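Local coordinates for hydroxylase (Rhodococcus sp., PDB 2OR0), which is probably a flavin-dependent hydroxylase of the acyl-CoA dehydrogenase family, thought to insert one oxygen atom into its substrate at the expense of reduced flavin, at residues A45-T50 with G203-G208; W128-Y133 with D159-A164; W152-G157 with T207-L212. All coordinates share one frame; numbering follows the deposited sequence.

Contact 1: A45-T50 with G203-G208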
loop_
_atom_site.group_PDB
_atom_site.type_symbol
_atom_site.label_atom_id
_atom_site.label_comp_id
_atom_site.label_asym_id
_atom_site.label_seq_id
_atom_site.Cartn_x
_atom_site.Cartn_y
_atom_site.Cartn_z
ATOM N N ALA A 45 -0.204 -18.947 8.399
ATOM C CA ALA A 45 0.495 -19.855 9.304
ATOM C C ALA A 45 2.014 -19.649 9.214
ATOM O O ALA A 45 2.706 -19.675 10.240
ATOM C CB ALA A 45 0.110 -21.303 8.999
ATOM N N ASP A 46 2.526 -19.378 8.008
ATOM C CA ASP A 46 3.963 -19.164 7.803
ATOM C C ASP A 46 4.427 -17.760 8.155
ATOM O O ASP A 46 5.625 -17.535 8.249
ATOM C CB ASP A 46 4.356 -19.403 6.343
ATOM C CG ASP A 46 4.163 -20.842 5.888
ATOM O OD1 ASP A 46 3.996 -21.754 6.742
ATOM O OD2 ASP A 46 4.170 -21.051 4.642
ATOM N N CYS A 47 3.487 -16.818 8.292
ATOM C CA CYS A 47 3.787 -15.377 8.391
ATOM C C CYS A 47 4.611 -14.870 7.222
ATOM O O CYS A 47 5.535 -14.072 7.405
ATOM C CB CYS A 47 4.493 -15.025 9.716
ATOM S SG CYS A 47 3.497 -15.420 11.132
ATOM N N ARG A 48 4.260 -15.321 6.022
ATOM C CA ARG A 48 5.052 -15.083 4.823
ATOM C C ARG A 48 4.229 -15.640 3.677
ATOM O O ARG A 48 3.696 -16.733 3.792
ATOM C CB ARG A 48 6.385 -15.860 4.956
ATOM C CG ARG A 48 7.203 -16.046 3.686
ATOM C CD ARG A 48 8.125 -17.277 3.795
ATOM N NE ARG A 48 9.166 -17.296 2.757
ATOM C CZ ARG A 48 9.003 -17.723 1.505
ATOM N NH1 ARG A 48 7.820 -18.180 1.071
ATOM N NH2 ARG A 48 10.047 -17.683 0.666
ATOM N N LEU A 49 4.093 -14.899 2.584
ATOM C CA LEU A 49 3.390 -15.438 1.421
ATOM C C LEU A 49 4.086 -16.713 0.980
ATOM O O LEU A 49 5.309 -16.729 0.822
ATOM C CB LEU A 49 3.366 -14.447 0.245
ATOM C CG LEU A 49 2.559 -13.150 0.321
ATOM C CD1 LEU A 49 2.757 -12.299 -0.904
ATOM C CD2 LEU A 49 1.060 -13.423 0.527
ATOM N N THR A 50 3.318 -17.783 0.803
ATOM C CA THR A 50 3.862 -19.006 0.224
ATOM C C THR A 50 4.439 -18.668 -1.166
ATOM O O THR A 50 4.093 -17.642 -1.760
ATOM C CB THR A 50 2.779 -20.117 0.068
ATOM O OG1 THR A 50 1.864 -19.738 -0.961
ATOM C CG2 THR A 50 2.000 -20.349 1.366
ATOM N N GLY A 203 -2.370 -9.242 12.719
ATOM C CA GLY A 203 -3.017 -9.176 11.400
ATOM C C GLY A 203 -2.006 -8.956 10.293
ATOM O O GLY A 203 -0.861 -8.615 10.570
ATOM N N LEU A 204 -2.430 -9.152 9.036
ATOM C CA LEU A 204 -1.537 -9.103 7.878
ATOM C C LEU A 204 -0.297 -9.990 8.087
ATOM O O LEU A 204 0.822 -9.652 7.628
ATOM C CB LEU A 204 -1.117 -7.658 7.584
ATOM C CG LEU A 204 -2.204 -6.764 6.957
ATOM C CD1 LEU A 204 -1.666 -5.351 6.764
ATOM C CD2 LEU A 204 -2.661 -7.408 5.622
ATOM N N ARG A 205 -0.508 -11.112 8.791
ATOM C CA ARG A 205 0.572 -11.996 9.226
ATOM C C ARG A 205 1.270 -12.482 7.982
ATOM O O ARG A 205 2.495 -12.474 7.915
ATOM C CB ARG A 205 0.045 -13.166 10.084
ATOM C CG ARG A 205 -0.398 -12.713 11.487
ATOM C CD ARG A 205 -1.040 -13.827 12.315
ATOM N NE ARG A 205 -0.128 -14.938 12.594
ATOM C CZ ARG A 205 0.858 -14.914 13.497
ATOM N NH1 ARG A 205 1.610 -16.000 13.670
ATOM N NH2 ARG A 205 1.097 -13.831 14.237
ATOM N N GLY A 206 0.464 -12.809 6.974
ATOM C CA GLY A 206 0.926 -13.376 5.720
ATOM C C GLY A 206 1.726 -12.454 4.838
ATOM O O GLY A 206 2.263 -12.911 3.841
ATOM N N THR A 207 1.812 -11.167 5.183
ATOM C CA THR A 207 2.633 -10.216 4.428
ATOM C C THR A 207 4.144 -10.428 4.662
ATOM O O THR A 207 4.982 -10.036 3.828
ATOM C CB THR A 207 2.251 -8.741 4.722
ATOM O OG1 THR A 207 2.525 -8.405 6.092
ATOM C CG2 THR A 207 0.751 -8.478 4.412
ATOM N N GLY A 208 4.472 -11.052 5.792
ATOM C CA GLY A 208 5.842 -11.291 6.194
ATOM C C GLY A 208 6.618 -10.006 6.204
ATOM O O GLY A 208 7.687 -9.948 5.613
HETATM O O HOH W 1 5.803 -12.267 2.354
#
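Cys-47 sits against the turn formed by Arg-205, Gly-206 and Gly-208, and here the two backbones lie close together. Its carbonyl O lies 3.0 Å from CA of Gly-208, and its CA makes a bent C-H...O contact with O of Arg-205, 3.2 Å away. In this tight half Gly-208 has no room for a side chain: a CB there would point toward residues 47-48 and run into the Cys-47 carbonyl, so a glycine fits where other residues would not, and its positive phi is also easy for glycine. Next along, Leu-49 brings CG to 3.5 Å from O of Gly-206 and lays CD2 beside the same oxygen. A water ties the main chains together, accepting from Leu-49 N at 3.1 Å and donating to Thr-207 O at 2.8 Å.

The other half is looser and more open to solvent. SG of Cys-47, swung anti to its own carbonyl carbon (chi1 -61°), rests over one face of the Arg-205 guanidinium near its rim, with SG 3.2 Å from NH1. The arginine reaches this place through a bend at chi3 (63°), while its NH2 makes a salt bridge to Asp-200 and a hydrogen bond to the carbonyl O of Val-201. Arg-48 turns its CB away from the second segment and spends its charge on Asp-51 instead.

In the fold, Cys-47 closes helix 33-46 with a Schellman motif, and Thr-50 caps the start of helix 51-60, so residues 47-49 are the short link between two helices. The 3-10 turn 205-207 meets that link on its way from strand 193-195 to strand 210-214, while helix 93-102 packs against Leu-49, Leu-204 and Thr-207, and helix 370-381 against Leu-204 and Arg-205.

Contact 2: W128-Y133 with D159-A164; sequences WMASPY and DHCQWA
Trp-128 O receives two N-H groups from the other segment: a sound bond from Gln-162 N at 3.0 Å and a weak one from Trp-163 N at 3.4 Å. Two residues on, Ala-130 N gives a nearly straight bond to Trp-163 O (2.8 Å, 169° at the hydrogen). The last two bracket the parallel pair Met-129 with Trp-163; the next pair, Ala-130 with Ala-164, is completed by a backbone bond of Ala-130 with Phe-165. C-H groups fill in between them, from Met-129 CA to Trp-163 O and from Ala-164 CA to Ala-130 O. Before the strands join, a water bridges the chains, accepting from Trp-128 N and donating to His-160 O.

Apolar contacts flank this backbone pairing. Cys-161 SG lies near the plane of the Trp-128 ring at its edge, 3.7 Å from Trp-128 CB, and it reaches Ala-130 CB as well. The indole and the His-160 side chain run side by side in the same direction, CZ3 of Trp-128 meeting CB of His-160 at 3.7 Å; with CG of the tryptophan anti to its carbonyl carbon (chi1 -63°), the six-membered ring is laid along that histidine. On the face of the sheet carrying Met-129 and Trp-163, the selenomethionine CG touches Trp-163 CB at 3.9 Å before both chains lead off to helix 114-121. Replacing Trp-128 with an alanine would probably leave a gap beside CB of His-160 and deprive Arg-58 of its aromatic partner.

The indole also makes a cation-pi contact with Arg-58, whose NH2 bonds His-160 O. Main-chain bonds therefore set the pairing of these strands, and the mostly buried side chains around them add sulfur, aromatic and aliphatic contacts, with the His-160 imidazole committed to Leu-49 O.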
loop_
_atom_site.group_PDB
_atom_site.type_symbol
_atom_site.label_atom_id
_atom_site.label_comp_id
_atom_site.label_asym_id
_atom_site.label_seq_id
_atom_site.Cartn_x
_atom_site.Cartn_y
_atom_site.Cartn_z
ATOM N N TRP A 128 11.134 -7.705 -7.877
ATOM C CA TRP A 128 10.411 -6.857 -6.914
ATOM C C TRP A 128 11.324 -6.102 -5.961
ATOM O O TRP A 128 12.398 -6.597 -5.578
ATOM C CB TRP A 128 9.445 -7.686 -6.060
ATOM C CG TRP A 128 8.345 -8.359 -6.797
ATOM C CD1 TRP A 128 8.016 -8.217 -8.127
ATOM C CD2 TRP A 128 7.378 -9.268 -6.238
ATOM N NE1 TRP A 128 6.930 -9.011 -8.432
ATOM C CE2 TRP A 128 6.513 -9.659 -7.293
ATOM C CE3 TRP A 128 7.164 -9.791 -4.952
ATOM C CZ2 TRP A 128 5.437 -10.555 -7.097
ATOM C CZ3 TRP A 128 6.103 -10.694 -4.756
ATOM C CH2 TRP A 128 5.247 -11.053 -5.830
HETATM N N MSE A 129 10.862 -4.909 -5.567
HETATM C CA MSE A 129 11.484 -4.130 -4.515
HETATM C C MSE A 129 10.613 -4.152 -3.251
HETATM O O MSE A 129 9.380 -4.035 -3.332
HETATM C CB MSE A 129 11.698 -2.681 -4.946
HETATM C CG MSE A 129 12.636 -2.493 -6.126
HETATM SE SE MSE A 129 12.317 -0.747 -6.877
HETATM C CE MSE A 129 10.980 -1.432 -8.152
ATOM N N ALA A 130 11.287 -4.271 -2.103
ATOM C CA ALA A 130 10.688 -4.150 -0.765
ATOM C C ALA A 130 10.863 -2.745 -0.227
ATOM O O ALA A 130 11.729 -1.988 -0.688
ATOM C CB ALA A 130 11.319 -5.172 0.221
ATOM N N SER A 131 10.014 -2.390 0.726
ATOM C CA SER A 131 10.023 -1.145 1.476
ATOM C C SER A 131 10.699 -1.397 2.840
ATOM O O SER A 131 11.266 -2.469 3.082
ATOM C CB SER A 131 8.553 -0.695 1.687
ATOM O OG SER A 131 7.814 -1.663 2.463
ATOM N N PRO A 132 10.531 -0.467 3.800
ATOM C CA PRO A 132 9.805 0.809 3.940
ATOM C C PRO A 132 10.540 2.095 3.610
ATOM O O PRO A 132 11.764 2.188 3.738
ATOM C CB PRO A 132 9.468 0.825 5.425
ATOM C CG PRO A 132 10.724 0.237 6.046
ATOM C CD PRO A 132 11.187 -0.847 5.076
ATOM N N TYR A 133 9.755 3.108 3.253
ATOM C CA TYR A 133 10.253 4.469 3.095
ATOM C C TYR A 133 10.566 5.184 4.403
ATOM O O TYR A 133 11.199 6.231 4.362
ATOM C CB TYR A 133 9.234 5.312 2.340
ATOM C CG TYR A 133 9.074 4.908 0.899
ATOM C CD1 TYR A 133 10.113 5.067 -0.004
ATOM C CD2 TYR A 133 7.866 4.371 0.436
ATOM C CE1 TYR A 133 9.961 4.708 -1.340
ATOM C CE2 TYR A 133 7.697 4.020 -0.916
ATOM C CZ TYR A 133 8.759 4.197 -1.799
ATOM O OH TYR A 133 8.619 3.838 -3.139
ATOM N N ASP A 159 10.675 -11.291 1.723
ATOM C CA ASP A 159 11.240 -12.580 1.309
ATOM C C ASP A 159 11.170 -12.803 -0.199
ATOM O O ASP A 159 11.881 -13.661 -0.740
ATOM C CB ASP A 159 10.520 -13.745 2.006
ATOM C CG ASP A 159 10.755 -13.761 3.513
ATOM O OD1 ASP A 159 11.929 -13.846 3.922
ATOM O OD2 ASP A 159 9.768 -13.681 4.285
ATOM N N HIS A 160 10.297 -12.048 -0.872
ATOM C CA HIS A 160 10.052 -12.256 -2.300
ATOM C C HIS A 160 10.648 -11.136 -3.160
ATOM O O HIS A 160 10.442 -11.083 -4.383
ATOM C CB HIS A 160 8.547 -12.419 -2.530
ATOM C CG HIS A 160 7.972 -13.623 -1.852
ATOM N ND1 HIS A 160 8.199 -14.908 -2.304
ATOM C CD2 HIS A 160 7.192 -13.743 -0.746
ATOM C CE1 HIS A 160 7.577 -15.766 -1.510
ATOM N NE2 HIS A 160 6.957 -15.085 -0.562
ATOM N N CYS A 161 11.391 -10.250 -2.504
ATOM C CA CYS A 161 12.003 -9.102 -3.146
ATOM C C CYS A 161 13.526 -9.270 -3.220
ATOM O O CYS A 161 14.137 -9.890 -2.338
ATOM C CB CYS A 161 11.648 -7.825 -2.394
ATOM S SG CYS A 161 9.849 -7.455 -2.343
ATOM N N GLN A 162 14.120 -8.711 -4.273
ATOM C CA GLN A 162 15.560 -8.816 -4.515
ATOM C C GLN A 162 16.274 -7.478 -4.364
ATOM O O GLN A 162 17.495 -7.408 -4.462
ATOM C CB GLN A 162 15.835 -9.474 -5.879
ATOM C CG GLN A 162 15.623 -11.015 -5.873
ATOM C CD GLN A 162 16.454 -11.738 -4.786
ATOM O OE1 GLN A 162 17.687 -11.565 -4.691
ATOM N NE2 GLN A 162 15.779 -12.558 -3.969
ATOM N N TRP A 163 15.504 -6.424 -4.121
ATOM C CA TRP A 163 16.026 -5.091 -3.859
ATOM C C TRP A 163 15.140 -4.448 -2.779
ATOM O O TRP A 163 14.003 -4.877 -2.574
ATOM C CB TRP A 163 15.990 -4.219 -5.121
ATOM C CG TRP A 163 16.911 -4.677 -6.244
ATOM C CD1 TRP A 163 16.707 -5.725 -7.099
ATOM C CD2 TRP A 163 18.171 -4.104 -6.610
ATOM N NE1 TRP A 163 17.759 -5.837 -7.979
ATOM C CE2 TRP A 163 18.675 -4.861 -7.698
ATOM C CE3 TRP A 163 18.928 -3.026 -6.124
ATOM C CZ2 TRP A 163 19.905 -4.570 -8.310
ATOM C CZ3 TRP A 163 20.136 -2.723 -6.744
ATOM C CH2 TRP A 163 20.611 -3.497 -7.824
ATOM N N ALA A 164 15.649 -3.410 -2.123
ATOM C CA ALA A 164 14.847 -2.651 -1.168
ATOM C C ALA A 164 14.967 -1.192 -1.473
ATOM O O ALA A 164 16.036 -0.734 -1.861
ATOM C CB ALA A 164 15.304 -2.909 0.251
HETATM O O HOH W 2 12.025 -10.375 -6.722
#

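Contact 3: W152-G157 with T207-L212; sequences WSFSSG and TGSKDL
Trp-152 and Leu-212 form a hydrogen-bonded antiparallel pair: N of Trp-152 to O of Leu-212 at 2.9 Å, nearly straight at 168°, and N of Leu-212 back to O of Trp-152 at the same length. O of Leu-212 also lies at the edge of the Trp-152 indole, in its plane. Farther on, this regular pairing gives way to inverse gamma turns centred on Ser-155 and Ser-209; Ser-155 N bonds Lys-210 O, and Gly-157 N bonds Thr-207 O at 2.8 Å. Side chains add the Ser-156 OG to Ser-209 OG bond, 2.9 Å long, and Phe-154 CD2 against Ser-209 CB at 3.6 Å.

In the next shell, a water bridges the strands, accepting from Phe-154 N and donating to Ser-209 O and Asp-211 OD1. The other carboxylate oxygen of Asp-211 is held by Arg-151. Ser-155 OG, anti to the backbone N (chi1 -176°), lies beside Leu-212 CD1 and bonds Ser-131 O, and Trp-97 NE1 bonds Ser-156 OG.

Strand 210-214 runs between strands 145-155 and 193-195; Leu-212 and Trp-152 pack onto strand 163-170, and helix 93-102 lies against Thr-207.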
loop_
_atom_site.group_PDB
_atom_site.type_symbol
_atom_site.label_atom_id
_atom_site.label_comp_id
_atom_site.label_asym_id
_atom_site.label_seq_id
_atom_site.Cartn_x
_atom_site.Cartn_y
_atom_site.Cartn_z
ATOM N N TRP A 152 15.172 -1.174 9.895
ATOM C CA TRP A 152 13.853 -0.757 9.432
ATOM C C TRP A 152 12.882 -1.869 9.797
ATOM O O TRP A 152 13.278 -3.017 9.858
ATOM C CB TRP A 152 13.830 -0.586 7.900
ATOM C CG TRP A 152 14.644 0.579 7.376
ATOM C CD1 TRP A 152 14.176 1.795 6.969
ATOM C CD2 TRP A 152 16.072 0.610 7.180
ATOM N NE1 TRP A 152 15.220 2.587 6.540
ATOM C CE2 TRP A 152 16.393 1.886 6.658
ATOM C CE3 TRP A 152 17.098 -0.320 7.378
ATOM C CZ2 TRP A 152 17.713 2.262 6.334
ATOM C CZ3 TRP A 152 18.416 0.058 7.062
ATOM C CH2 TRP A 152 18.702 1.345 6.557
ATOM N N SER A 153 11.621 -1.531 10.017
ATOM C CA SER A 153 10.592 -2.540 10.249
ATOM C C SER A 153 9.494 -2.454 9.182
ATOM O O SER A 153 9.472 -1.501 8.396
ATOM C CB SER A 153 9.997 -2.336 11.651
ATOM O OG SER A 153 9.560 -1.006 11.768
ATOM N N PHE A 154 8.582 -3.437 9.174
ATOM C CA PHE A 154 7.422 -3.439 8.274
ATOM C C PHE A 154 7.846 -3.517 6.795
ATOM O O PHE A 154 7.275 -2.822 5.954
ATOM C CB PHE A 154 6.524 -2.202 8.516
ATOM C CG PHE A 154 5.009 -2.462 8.425
ATOM C CD1 PHE A 154 4.139 -1.918 9.396
ATOM C CD2 PHE A 154 4.436 -3.179 7.354
ATOM C CE1 PHE A 154 2.724 -2.108 9.305
ATOM C CE2 PHE A 154 3.040 -3.388 7.272
ATOM C CZ PHE A 154 2.186 -2.855 8.241
ATOM N N SER A 155 8.825 -4.373 6.483
ATOM C CA SER A 155 9.232 -4.576 5.086
ATOM C C SER A 155 8.332 -5.612 4.403
ATOM O O SER A 155 8.672 -6.787 4.336
ATOM C CB SER A 155 10.710 -4.987 5.009
ATOM O OG SER A 155 11.149 -5.109 3.659
ATOM N N SER A 156 7.175 -5.172 3.894
ATOM C CA SER A 156 6.142 -6.101 3.407
ATOM C C SER A 156 6.613 -6.911 2.209
ATOM O O SER A 156 7.199 -6.347 1.292
ATOM C CB SER A 156 4.862 -5.329 3.021
ATOM O OG SER A 156 4.381 -4.593 4.121
ATOM N N GLY A 157 6.333 -8.219 2.205
ATOM C CA GLY A 157 6.664 -9.088 1.066
ATOM C C GLY A 157 8.163 -9.319 0.861
ATOM O O GLY A 157 8.575 -9.834 -0.172
ATOM N N THR A 207 1.812 -11.167 5.183
ATOM C CA THR A 207 2.633 -10.216 4.428
ATOM C C THR A 207 4.144 -10.428 4.662
ATOM O O THR A 207 4.982 -10.036 3.828
ATOM C CB THR A 207 2.251 -8.741 4.722
ATOM O OG1 THR A 207 2.525 -8.405 6.092
ATOM C CG2 THR A 207 0.751 -8.478 4.412
ATOM N N GLY A 208 4.472 -11.052 5.792
ATOM C CA GLY A 208 5.842 -11.291 6.194
ATOM C C GLY A 208 6.618 -10.006 6.204
ATOM O O GLY A 208 7.687 -9.948 5.613
ATOM N N SER A 209 6.090 -8.987 6.894
ATOM C CA SER A 209 6.683 -7.665 6.924
ATOM C C SER A 209 7.798 -7.546 7.982
ATOM O O SER A 209 7.721 -6.746 8.923
ATOM C CB SER A 209 5.605 -6.599 7.111
ATOM O OG SER A 209 4.599 -6.706 6.112
ATOM N N LYS A 210 8.849 -8.321 7.768
ATOM C CA LYS A 210 9.994 -8.443 8.688
ATOM C C LYS A 210 10.873 -7.193 8.742
ATOM O O LYS A 210 10.760 -6.311 7.880
ATOM C CB LYS A 210 10.823 -9.679 8.302
ATOM C CG LYS A 210 10.108 -11.010 8.589
ATOM C CD LYS A 210 10.769 -12.144 7.813
ATOM C CE LYS A 210 9.949 -13.410 7.812
ATOM N NZ LYS A 210 10.614 -14.409 6.921
ATOM N N ASP A 211 11.692 -7.102 9.798
ATOM C CA ASP A 211 12.724 -6.086 9.917
ATOM C C ASP A 211 13.868 -6.365 8.939
ATOM O O ASP A 211 14.171 -7.525 8.628
ATOM C CB ASP A 211 13.315 -6.077 11.341
ATOM C CG ASP A 211 12.358 -5.481 12.393
ATOM O OD1 ASP A 211 11.126 -5.297 12.135
ATOM O OD2 ASP A 211 12.853 -5.207 13.507
ATOM N N LEU A 212 14.512 -5.296 8.489
ATOM C CA LEU A 212 15.750 -5.373 7.717
ATOM C C LEU A 212 16.846 -4.621 8.467
ATOM O O LEU A 212 16.594 -3.556 9.022
ATOM C CB LEU A 212 15.579 -4.694 6.343
ATOM C CG LEU A 212 14.519 -5.098 5.305
ATOM C CD1 LEU A 212 14.797 -4.410 3.972
ATOM C CD2 LEU A 212 14.405 -6.606 5.103
HETATM O O HOH W 3 8.666 -5.483 11.014
#

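The three contacts form a chain of neighbours on the beta domain and its helical flank. Contacts 1 and 3 share Thr-207 and Gly-208, their centres about 10 Å apart, so the turn that meets the interhelical link at 47-49 leads straight into strand 210-214. Contacts 2 and 3 are about 9 Å apart centre to centre and join in one sheet: Lys-210 NZ forms a salt bridge with Asp-159 OD2 (2.9 Å), and Pro-132 CG packs on Ser-153 O. Contacts 1 and 2, about 15 Å apart between centres, meet where Arg-48 CG packs 3.5 Å from Asp-159 OD2.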